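Side-chain contacts in uncharacterized conserved protein YjbQ/UPF0047 family, ortholog yugU B.subtilis (Clostridium acetobutylicum, PDB 1VMH), which is of unknown function but belongs to the YjbQ/UPF0047 family and assembles as a trimer in the crystal: residues A[76-79]-A[80-83]; A[89-93]-A[94-98]. All blocks are in the same frame, centred on the assembly; numbering follows the deposited sequence. Where two conformers were deposited one is given.

Contact 1. Residues A[76-79]-A[80-83]; sequences LVNL and DKVF
The carbonyl oxygen of Val77 is gripped twice: the amide N of Lys81 reaches Val77 O at 3.0 Å in the regular helical bond, and a water donates to Val77 O at 2.7 Å. The same water donates to Asp80 OD2 at 2.6 Å, tying the carboxylate back to the helix backbone one turn earlier. What allows this is the first torsion of Asp80, which sets CG opposite the backbone N (chi1 178°). At the helix end Leu79 O also has two donors, both backbone amides. It takes a bond from Phe83 N at 2.9 Å and a weak, strongly bent one from Val82 N, just where Phe83 departs from helical geometry.

Asn78 and Lys81 lie side by side and point the same way, with Lys81 CE 3.5 Å from Asn78 OD1. The lysine chain bends at its last two torsions, and its NZ forms a salt bridge with Asp88 of the second subunit. The amide ND2 of Asn78 donates to Asp74 O in its own helix and to Asp88 O of that second subunit. At the end of the segment, Val82 CG1 rests 3.5 Å above one face of the Phe83 ring, offset toward the rim.

Residues 76-82 form the last turns of helix 69-82, and Phe83 is the first residue beyond it. Leu79 and Phe83 pack against helix 96-105, touching Lys101 and Met105, and Ile100 and Leu104, respectively, while Val82 meets Val82 of the third subunit and Phe83 of the second, placing the helix end between its partner helix and the trimer interface.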
loop_
_atom_site.group_PDB
_atom_site.type_symbol
_atom_site.label_atom_id
_atom_site.label_comp_id
_atom_site.label_asym_id
_atom_site.label_seq_id
_atom_site.Cartn_x
_atom_site.Cartn_y
_atom_site.Cartn_z
ATOM N N LEU A 76 -8.867 -12.772 -5.952
ATOM C CA LEU A 76 -8.101 -13.164 -7.129
ATOM C C LEU A 76 -8.944 -13.093 -8.393
ATOM O O LEU A 76 -8.522 -12.544 -9.402
ATOM C CB LEU A 76 -7.517 -14.578 -6.949
ATOM C CG LEU A 76 -6.392 -14.667 -5.933
ATOM C CD1 LEU A 76 -5.962 -16.104 -5.669
ATOM C CD2 LEU A 76 -5.213 -13.863 -6.398
ATOM N N VAL A 77 -10.134 -13.646 -8.328
ATOM C CA VAL A 77 -10.997 -13.703 -9.479
ATOM C C VAL A 77 -11.382 -12.315 -9.942
ATOM O O VAL A 77 -11.404 -12.023 -11.129
ATOM C CB VAL A 77 -12.277 -14.551 -9.177
ATOM C CG1 VAL A 77 -13.418 -14.293 -10.194
ATOM C CG2 VAL A 77 -11.949 -16.039 -9.127
ATOM N N ASN A 78 -11.672 -11.427 -9.001
ATOM C CA ASN A 78 -12.129 -10.097 -9.373
ATOM C C ASN A 78 -10.983 -9.165 -9.780
ATOM O O ASN A 78 -11.161 -8.333 -10.672
ATOM C CB ASN A 78 -13.083 -9.526 -8.331
ATOM C CG ASN A 78 -14.455 -10.175 -8.419
ATOM O OD1 ASN A 78 -15.286 -9.792 -9.272
ATOM N ND2 ASN A 78 -14.670 -11.213 -7.620
ATOM N N LEU A 79 -9.809 -9.314 -9.171
ATOM C CA LEU A 79 -8.626 -8.621 -9.713
ATOM C C LEU A 79 -8.327 -9.059 -11.155
ATOM O O LEU A 79 -8.000 -8.231 -12.013
ATOM C CB LEU A 79 -7.405 -8.867 -8.837
ATOM C CG LEU A 79 -7.389 -8.203 -7.461
ATOM C CD1 LEU A 79 -6.150 -8.585 -6.699
ATOM C CD2 LEU A 79 -7.540 -6.665 -7.546
ATOM N N ASP A 80 -8.452 -10.356 -11.436
ATOM C CA ASP A 80 -8.325 -10.873 -12.803
ATOM C C ASP A 80 -9.365 -10.332 -13.762
ATOM O O ASP A 80 -9.076 -10.055 -14.933
ATOM C CB ASP A 80 -8.384 -12.395 -12.781
ATOM C CG ASP A 80 -8.310 -13.003 -14.164
ATOM O OD1 ASP A 80 -7.271 -12.884 -14.837
ATOM O OD2 ASP A 80 -9.304 -13.623 -14.573
ATOM N N LYS A 81 -10.581 -10.168 -13.278
ATOM C CA LYS A 81 -11.649 -9.674 -14.122
ATOM C C LYS A 81 -11.347 -8.246 -14.581
ATOM O O LYS A 81 -11.570 -7.886 -15.726
ATOM C CB LYS A 81 -12.966 -9.742 -13.347
ATOM C CG LYS A 81 -14.207 -9.523 -14.181
ATOM C CD LYS A 81 -15.484 -9.625 -13.333
ATOM C CE LYS A 81 -15.615 -10.947 -12.546
ATOM N NZ LYS A 81 -15.860 -12.141 -13.429
ATOM N N VAL A 82 -10.798 -7.438 -13.679
ATOM C CA VAL A 82 -10.538 -6.035 -13.950
ATOM C C VAL A 82 -9.243 -5.813 -14.749
ATOM O O VAL A 82 -9.191 -4.933 -15.629
ATOM C CB VAL A 82 -10.504 -5.247 -12.629
ATOM C CG1 VAL A 82 -10.112 -3.760 -12.876
ATOM C CG2 VAL A 82 -11.837 -5.352 -11.968
ATOM N N PHE A 83 -8.233 -6.633 -14.477
ATOM C CA PHE A 83 -6.950 -6.587 -15.161
ATOM C C PHE A 83 -6.622 -7.969 -15.696
ATOM O O PHE A 83 -5.833 -8.703 -15.101
ATOM C CB PHE A 83 -5.855 -6.126 -14.188
ATOM C CG PHE A 83 -6.104 -4.777 -13.630
ATOM C CD1 PHE A 83 -5.948 -3.648 -14.419
ATOM C CD2 PHE A 83 -6.522 -4.614 -12.316
ATOM C CE1 PHE A 83 -6.208 -2.399 -13.899
ATOM C CE2 PHE A 83 -6.776 -3.331 -11.795
ATOM C CZ PHE A 83 -6.615 -2.246 -12.590
HETATM O O HOH W 1 -11.459 -13.875 -13.124
#

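Contact 2. Residues A[89-93]-A[94-98]; sequences YKHVE and GNSHA
His91 and Asn95 meet with ring and amide nearly coplanar, 17° apart, and Asn95 OD1 lies at the edge of the imidazole, 3.1 Å from His91 CD2. A water bridges the two: it is 2.6 Å from His91 NE2 and donates to Asn95 OD1 at 2.6 Å. His91 CG lies opposite its backbone N (chi1 -179°), which brings the ring beneath Glu93 N, 3.8 Å above the centre of one face. Asn95 reaches its position by a first torsion that wedges CG between backbone N and carbonyl carbon (chi1 59°). Its ND2 makes a weak bond to Glu93 OE1 and a hydrogen bond to Asp132 of the same chain. Glu93 runs alongside, extended, where OE1 takes only a weak bond from the same water.

Ser96 OG comes within 3.1 Å of His91 CB, obliquely to the imidazole, but its polar partner is Asp74 of the third subunit. Tyr89 CD1 is 3.6 Å from Ser96 CB, and His97 N sits over one face of the tyrosine ring toward the rim. The hydroxyl bonds to Pro84 O.

Gly94 N closes on His91 O at 3.2 Å. The arrangement is a type I beta turn, His91 to Gly94, leading into helix 96-105 through Asn95 at the N-cap position, whose side chain makes no capping bond.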
loop_
_atom_site.group_PDB
_atom_site.type_symbol
_atom_site.label_atom_id
_atom_site.label_comp_id
_atom_site.label_asym_id
_atom_site.label_seq_id
_atom_site.Cartn_x
_atom_site.Cartn_y
_atom_site.Cartn_z
ATOM N N TYR A 89 -1.639 -4.645 -23.649
ATOM C CA TYR A 89 -0.337 -4.826 -23.020
ATOM C C TYR A 89 0.741 -4.971 -24.082
ATOM O O TYR A 89 0.665 -5.868 -24.911
ATOM C CB TYR A 89 -0.312 -6.067 -22.134
ATOM C CG TYR A 89 -1.395 -6.191 -21.094
ATOM C CD1 TYR A 89 -1.466 -5.313 -20.046
ATOM C CD2 TYR A 89 -2.311 -7.232 -21.136
ATOM C CE1 TYR A 89 -2.429 -5.448 -19.050
ATOM C CE2 TYR A 89 -3.281 -7.370 -20.184
ATOM C CZ TYR A 89 -3.334 -6.474 -19.115
ATOM O OH TYR A 89 -4.302 -6.568 -18.129
ATOM N N LYS A 90 1.749 -4.118 -24.026
ATOM C CA LYS A 90 2.913 -4.196 -24.898
ATOM C C LYS A 90 3.970 -5.177 -24.426
ATOM O O LYS A 90 4.730 -5.689 -25.247
ATOM C CB LYS A 90 3.563 -2.817 -25.024
ATOM C CG LYS A 90 2.730 -1.810 -25.774
ATOM C CD LYS A 90 3.538 -0.569 -26.066
ATOM N N HIS A 91 4.013 -5.429 -23.114
ATOM C CA HIS A 91 5.131 -6.156 -22.531
ATOM C C HIS A 91 5.241 -7.560 -23.077
ATOM O O HIS A 91 4.297 -8.337 -23.006
ATOM C CB HIS A 91 5.013 -6.193 -21.029
ATOM C CG HIS A 91 6.136 -6.913 -20.351
ATOM N ND1 HIS A 91 7.460 -6.674 -20.651
ATOM C CD2 HIS A 91 6.134 -7.819 -19.349
ATOM C CE1 HIS A 91 8.224 -7.415 -19.869
ATOM N NE2 HIS A 91 7.444 -8.122 -19.077
ATOM N N VAL A 92 6.405 -7.883 -23.642
ATOM C CA VAL A 92 6.524 -9.097 -24.443
ATOM C C VAL A 92 6.421 -10.389 -23.620
ATOM O O VAL A 92 6.063 -11.435 -24.175
ATOM C CB VAL A 92 7.787 -9.135 -25.354
ATOM C CG1 VAL A 92 7.757 -7.943 -26.320
ATOM C CG2 VAL A 92 9.068 -9.162 -24.532
ATOM N N GLU A 93 6.686 -10.346 -22.315
ATOM C CA GLU A 93 6.626 -11.578 -21.518
ATOM C C GLU A 93 5.197 -11.998 -21.265
ATOM O O GLU A 93 4.921 -13.184 -20.979
ATOM C CB GLU A 93 7.329 -11.402 -20.199
ATOM C CG GLU A 93 8.809 -11.296 -20.302
ATOM C CD GLU A 93 9.446 -11.267 -18.937
ATOM O OE1 GLU A 93 8.882 -11.900 -18.018
ATOM O OE2 GLU A 93 10.468 -10.589 -18.785
ATOM N N GLY A 94 4.291 -11.034 -21.359
ATOM C CA GLY A 94 2.870 -11.339 -21.239
ATOM C C GLY A 94 2.378 -11.415 -19.809
ATOM O O GLY A 94 1.360 -12.053 -19.514
ATOM N N ASN A 95 3.103 -10.777 -18.907
ATOM C CA ASN A 95 2.711 -10.774 -17.486
ATOM C C ASN A 95 2.495 -9.399 -16.894
ATOM O O ASN A 95 2.500 -9.231 -15.662
ATOM C CB ASN A 95 3.703 -11.607 -16.661
ATOM C CG ASN A 95 5.098 -11.099 -16.767
ATOM O OD1 ASN A 95 5.333 -10.073 -17.403
ATOM N ND2 ASN A 95 6.054 -11.808 -16.159
ATOM N N SER A 96 2.187 -8.421 -17.743
ATOM C CA SER A 96 1.875 -7.107 -17.215
ATOM C C SER A 96 0.696 -7.130 -16.226
ATOM O O SER A 96 0.648 -6.330 -15.278
ATOM C CB SER A 96 1.615 -6.086 -18.327
ATOM O OG SER A 96 2.841 -5.650 -18.870
ATOM N N HIS A 97 -0.287 -7.991 -16.467
ATOM C CA HIS A 97 -1.412 -8.106 -15.507
ATOM C C HIS A 97 -0.881 -8.327 -14.093
ATOM O O HIS A 97 -1.388 -7.770 -13.097
ATOM C CB HIS A 97 -2.348 -9.247 -15.907
ATOM C CG HIS A 97 -1.716 -10.602 -15.861
ATOM N ND1 HIS A 97 -0.821 -11.024 -16.816
ATOM C CD2 HIS A 97 -1.841 -11.627 -14.985
ATOM C CE1 HIS A 97 -0.416 -12.250 -16.530
ATOM N NE2 HIS A 97 -1.024 -12.641 -15.428
ATOM N N ALA A 98 0.138 -9.154 -13.997
ATOM C CA ALA A 98 0.759 -9.495 -12.707
ATOM C C ALA A 98 1.500 -8.292 -12.131
ATOM O O ALA A 98 1.449 -8.052 -10.921
ATOM C CB ALA A 98 1.685 -10.652 -12.850
HETATM O O HOH W 2 7.675 -9.200 -16.694
#

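Contacts 1 and 2 follow one another along the chain, their centres about 15 Å apart, and together they frame the connection between helix 69-82 and helix 96-105: 76-83 ends the first helix, and 89-98 leads into the second. They meet where Phe83 O packs on His97 CB, 3.6 Å away. Both are partly buried, contact 2 with more residues at the surface. Contact 1 is chiefly backbone hydrogen bonding with apolar side chains turned to the neighbouring helix, whereas contact 2 depends on polar side chains and a shared water. Both touch the third subunit, contact 1 through valine and phenylalanine, contact 2 mainly through hydrogen bonds to aspartates; contact 1 also forms a salt bridge to the second subunit.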